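Local coordinates for uncharacterized protein DUF1344 (Bacteroides vulgatus ATCC 8482, PDB 3K6O) that is of unknown function but belongs to the NigD-like family, joining an N-terminal OB domain to a C-terminal beta-sandwich domain, at residues 32-35 with 39-42; 56-61 with 112-117. One frame throughout, in Å; residues are numbered along the deposited sequence.

Interaction 1. Residues 32-35 with 39-42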
# COMPACT_ATOMS: atom_id res chain seq x y z
N TYR A 32 14.85 -10.87 -4.11
CA TYR A 32 13.82 -11.30 -5.03
C TYR A 32 12.56 -10.58 -4.67
O TYR A 32 12.51 -9.90 -3.66
CB TYR A 32 13.65 -12.83 -5.06
CG TYR A 32 13.23 -13.49 -3.75
CD1 TYR A 32 11.89 -13.65 -3.43
CD2 TYR A 32 14.17 -13.98 -2.86
CE1 TYR A 32 11.51 -14.27 -2.23
CE2 TYR A 32 13.80 -14.60 -1.69
CZ TYR A 32 12.46 -14.74 -1.38
OH TYR A 32 12.11 -15.33 -0.19
N LEU A 33 11.56 -10.69 -5.53
CA LEU A 33 10.32 -9.96 -5.36
C LEU A 33 9.18 -10.94 -5.09
O LEU A 33 9.18 -12.05 -5.64
CB LEU A 33 10.04 -9.15 -6.59
CG LEU A 33 11.13 -8.16 -6.95
CD1 LEU A 33 10.73 -7.47 -8.23
CD2 LEU A 33 11.38 -7.18 -5.80
N VAL A 34 8.25 -10.54 -4.23
CA VAL A 34 7.06 -11.35 -3.96
C VAL A 34 5.86 -10.52 -4.34
O VAL A 34 5.68 -9.44 -3.81
CB VAL A 34 7.00 -11.76 -2.47
CG1 VAL A 34 5.73 -12.61 -2.15
CG2 VAL A 34 8.33 -12.50 -2.08
N LEU A 35 5.07 -10.99 -5.30
CA LEU A 35 3.81 -10.33 -5.65
C LEU A 35 2.81 -10.51 -4.51
O LEU A 35 3.01 -11.35 -3.63
CB LEU A 35 3.25 -10.90 -6.97
CG LEU A 35 4.00 -10.61 -8.25
CD1 LEU A 35 3.33 -11.32 -9.48
CD2 LEU A 35 4.10 -9.08 -8.44
N GLU A 39 3.23 -15.09 -5.35
CA GLU A 39 4.21 -15.64 -6.27
C GLU A 39 5.56 -14.93 -6.14
O GLU A 39 5.62 -13.72 -6.04
CB GLU A 39 3.74 -15.52 -7.71
CG GLU A 39 2.53 -16.38 -7.98
CD GLU A 39 2.12 -16.32 -9.43
OE1 GLU A 39 2.19 -15.22 -10.03
OE2 GLU A 39 1.78 -17.39 -9.97
N LYS A 40 6.63 -15.72 -6.17
CA LYS A 40 7.97 -15.21 -6.00
C LYS A 40 8.60 -15.10 -7.37
O LYS A 40 8.58 -16.05 -8.16
CB LYS A 40 8.80 -16.16 -5.16
CG LYS A 40 8.28 -16.43 -3.74
CD LYS A 40 9.29 -17.31 -3.01
CE LYS A 40 8.62 -18.47 -2.25
NZ LYS A 40 7.67 -17.97 -1.17
N LEU A 41 9.21 -13.94 -7.62
CA LEU A 41 9.81 -13.63 -8.90
C LEU A 41 11.32 -13.53 -8.77
O LEU A 41 11.82 -12.81 -7.88
CB LEU A 41 9.25 -12.30 -9.42
CG LEU A 41 7.72 -12.16 -9.50
CD1 LEU A 41 7.33 -10.79 -10.05
CD2 LEU A 41 7.12 -13.28 -10.33
N TRP A 42 12.04 -14.28 -9.62
CA TRP A 42 13.46 -14.15 -9.69
C TRP A 42 13.91 -13.16 -10.78
O TRP A 42 13.53 -13.29 -11.97
CB TRP A 42 14.10 -15.51 -9.95
CG TRP A 42 15.59 -15.45 -9.83
CD1 TRP A 42 16.50 -15.45 -10.84
CD2 TRP A 42 16.34 -15.31 -8.61
NE1 TRP A 42 17.78 -15.35 -10.33
CE2 TRP A 42 17.71 -15.26 -8.97
CE3 TRP A 42 15.98 -15.24 -7.25
CZ2 TRP A 42 18.72 -15.13 -8.02
CZ3 TRP A 42 17.00 -15.10 -6.30
CH2 TRP A 42 18.35 -15.05 -6.69
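L33 O takes the shortest polar bond between 32-35 and 39-42: L41 N donates to it over 2.7 Å, almost in line with the C=O (C=O...N angle 160°). The CA-H of K40 leans on the same oxygen, its CA 3.4 Å from L33 O. In return L33 N gives a straight N-H to L41 O at 3.2 Å, approaching in the carbonyl plane, so L33 and L41 form an antiparallel hydrogen-bonded pair. One step nearer the turn, V34 faces K40 as a non-hydrogen-bonded pair, and beyond the paired residues L35 N donates to E39 O at 2.9 Å. This is a beta hairpin, with three residues between the two segments, and it lies in the NigD-like N-terminal OB domain; strand 32-34 pairs antiparallel with strand 16-23, and strand 40-43 pairs parallel with strand 75-93.

On the L33 and L41 face, the CD1 methyl of L41 rests against the branch point of L35, 3.8 Å from L35 CG, the two leucines crossing at a slant, while F65 of strand 58-66 packs on both. Cutting L35 back to an alanine is likely to leave L41 CD1 facing a gap where the isopropyl end had been. Y32 and K40 meet beside the hairpin. With chi1 at 62°, Y32 CG sits between the backbone N and the carbonyl carbon, which lays the phenol alongside the K40 chain, both pointing the same way; Y32 CE1 comes 3.8 Å from K40 CD. Y32 CB meanwhile rests 4.0 Å from W42 CE3, and F73 meets both the Y32 and W42 rings.

Interaction 2. Residues 56-61 with 112-117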
# COMPACT_ATOMS: atom_id res chain seq x y z
N GLY A 56 11.50 -6.60 3.00
CA GLY A 56 10.44 -5.79 3.56
C GLY A 56 10.21 -4.49 2.82
O GLY A 56 9.18 -3.88 2.98
N GLU A 57 11.15 -4.04 2.00
CA GLU A 57 10.89 -2.86 1.22
C GLU A 57 9.78 -3.17 0.22
O GLU A 57 9.69 -4.28 -0.33
CB GLU A 57 12.15 -2.34 0.50
CG GLU A 57 13.16 -1.57 1.39
CD GLU A 57 14.27 -0.90 0.57
OE1 GLU A 57 14.10 0.25 0.10
OE2 GLU A 57 15.30 -1.55 0.36
N ARG A 58 8.99 -2.15 -0.06
CA ARG A 58 7.86 -2.29 -0.92
C ARG A 58 8.11 -1.47 -2.19
O ARG A 58 8.57 -0.32 -2.10
CB ARG A 58 6.66 -1.70 -0.21
CG ARG A 58 5.36 -1.93 -0.90
CD ARG A 58 4.54 -2.98 -0.23
NE ARG A 58 3.16 -3.03 -0.75
CZ ARG A 58 2.63 -4.08 -1.39
NH1 ARG A 58 3.36 -5.17 -1.63
NH2 ARG A 58 1.36 -4.03 -1.78
N ILE A 59 7.77 -2.04 -3.35
CA ILE A 59 7.89 -1.29 -4.61
C ILE A 59 6.61 -1.32 -5.46
O ILE A 59 5.80 -2.25 -5.37
CB ILE A 59 9.09 -1.81 -5.46
CG1 ILE A 59 8.85 -3.23 -6.02
CG2 ILE A 59 10.34 -1.79 -4.61
CD1 ILE A 59 9.95 -3.72 -6.99
N PHE A 60 6.47 -0.31 -6.31
CA PHE A 60 5.48 -0.30 -7.38
C PHE A 60 6.33 -0.43 -8.63
O PHE A 60 7.11 0.48 -8.99
CB PHE A 60 4.69 1.02 -7.31
CG PHE A 60 3.50 1.10 -8.22
CD1 PHE A 60 2.56 0.09 -8.28
CD2 PHE A 60 3.30 2.23 -8.99
CE1 PHE A 60 1.44 0.20 -9.12
CE2 PHE A 60 2.19 2.34 -9.83
CZ PHE A 60 1.26 1.34 -9.89
N GLY A 61 6.24 -1.58 -9.28
CA GLY A 61 7.22 -1.95 -10.28
C GLY A 61 6.68 -2.25 -11.65
O GLY A 61 5.48 -2.41 -11.83
N TRP A 112 -7.04 -0.39 -1.94
CA TRP A 112 -7.38 -1.80 -1.90
C TRP A 112 -6.50 -2.52 -0.89
O TRP A 112 -5.34 -2.18 -0.72
CB TRP A 112 -7.25 -2.44 -3.29
CG TRP A 112 -5.84 -2.75 -3.71
CD1 TRP A 112 -5.26 -3.96 -3.72
CD2 TRP A 112 -4.86 -1.83 -4.21
NE1 TRP A 112 -3.98 -3.87 -4.22
CE2 TRP A 112 -3.71 -2.56 -4.51
CE3 TRP A 112 -4.86 -0.45 -4.44
CZ2 TRP A 112 -2.54 -1.97 -5.01
CZ3 TRP A 112 -3.69 0.14 -4.96
CH2 TRP A 112 -2.56 -0.62 -5.24
N PRO A 113 -7.07 -3.53 -0.22
CA PRO A 113 -6.25 -4.39 0.62
C PRO A 113 -5.65 -5.53 -0.18
O PRO A 113 -6.23 -5.98 -1.15
CB PRO A 113 -7.27 -4.96 1.62
CG PRO A 113 -8.54 -5.05 0.84
CD PRO A 113 -8.50 -3.89 -0.18
N SER A 114 -4.50 -5.98 0.27
CA SER A 114 -3.89 -7.21 -0.13
C SER A 114 -3.72 -8.05 1.15
O SER A 114 -4.12 -7.61 2.23
CB SER A 114 -2.51 -6.92 -0.73
OG SER A 114 -1.70 -6.29 0.25
N ASP A 115 -3.07 -9.20 1.05
CA ASP A 115 -2.92 -10.09 2.20
C ASP A 115 -2.25 -9.37 3.35
O ASP A 115 -2.59 -9.66 4.49
CB ASP A 115 -2.11 -11.37 1.86
CG ASP A 115 -2.33 -12.52 2.91
OD1 ASP A 115 -3.49 -12.85 3.25
OD2 ASP A 115 -1.30 -13.11 3.38
N ASP A 116 -1.29 -8.48 3.08
CA ASP A 116 -0.49 -7.89 4.14
C ASP A 116 -0.69 -6.41 4.31
O ASP A 116 -0.30 -5.89 5.35
CB ASP A 116 1.02 -8.11 3.97
CG ASP A 116 1.44 -9.56 3.97
OD1 ASP A 116 0.87 -10.41 4.71
OD2 ASP A 116 2.38 -9.85 3.22
N TYR A 117 -1.28 -5.73 3.33
CA TYR A 117 -1.33 -4.26 3.34
C TYR A 117 -2.62 -3.65 2.92
O TYR A 117 -3.34 -4.22 2.14
CB TYR A 117 -0.27 -3.65 2.41
CG TYR A 117 1.13 -4.20 2.56
CD1 TYR A 117 2.04 -3.65 3.47
CD2 TYR A 117 1.56 -5.26 1.77
CE1 TYR A 117 3.34 -4.13 3.61
CE2 TYR A 117 2.88 -5.76 1.88
CZ TYR A 117 3.76 -5.19 2.80
OH TYR A 117 5.06 -5.65 2.90
O HOH W 1 7.06 -4.55 4.38
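R58 lays its guanidinium flat on the Y117 ring, a cation-pi stack with planes 18° apart and centres 4.1 Å from each other. It bridges the N-terminal OB domain, which carries R58, and the C-terminal beta-sandwich domain, which carries Y117. Y117 CD2 lies over the middle of the guanidinium, 3.5 Å from R58 CZ, and the two side chains slide past each other in opposite directions. R58 CD adds a CH-pi contact over the same ring face. A bend at chi2 (105°) in the arginine brings both its methylene and its guanidinium over the ring.

Further out, R58 NH2 forms a salt bridge with D36 and a hydrogen bond with N119 OD1, while NE donates to S171 OG; together these hold the cation's rotation. On the opposite face of the Y117 ring sits D116 CB. Where strand 107-113 turns back toward strand 117-125, S114 OG accepts from Y117 N in an ST motif, and S114 N bonds to Y117 O. At the phenol end, one water donates to G56 O at 2.6 Å and hydrogen-bonds Y117 OH at 2.7 Å.

Overall arrangement
Interaction 1 comes first along the chain and closes before interaction 2 opens; their centres lie about 12 Å apart. Interaction 1 is a local hairpin of the OB domain, its centre about 17 Å from the centre of the chain; that of interaction 2, a buried contact where the OB domain meets the beta sandwich, lies about 5 Å from it. Strand 16-23 ties them together, pairing with strand 32-34 on one side and strand 58-66 on the other. The two also touch directly, L33 CD2 packing 3.9 Å from I59 CD1. D36, in the hairpin's turn, binds R58, so the hairpin probably helps to set the arginine that spans the two domains.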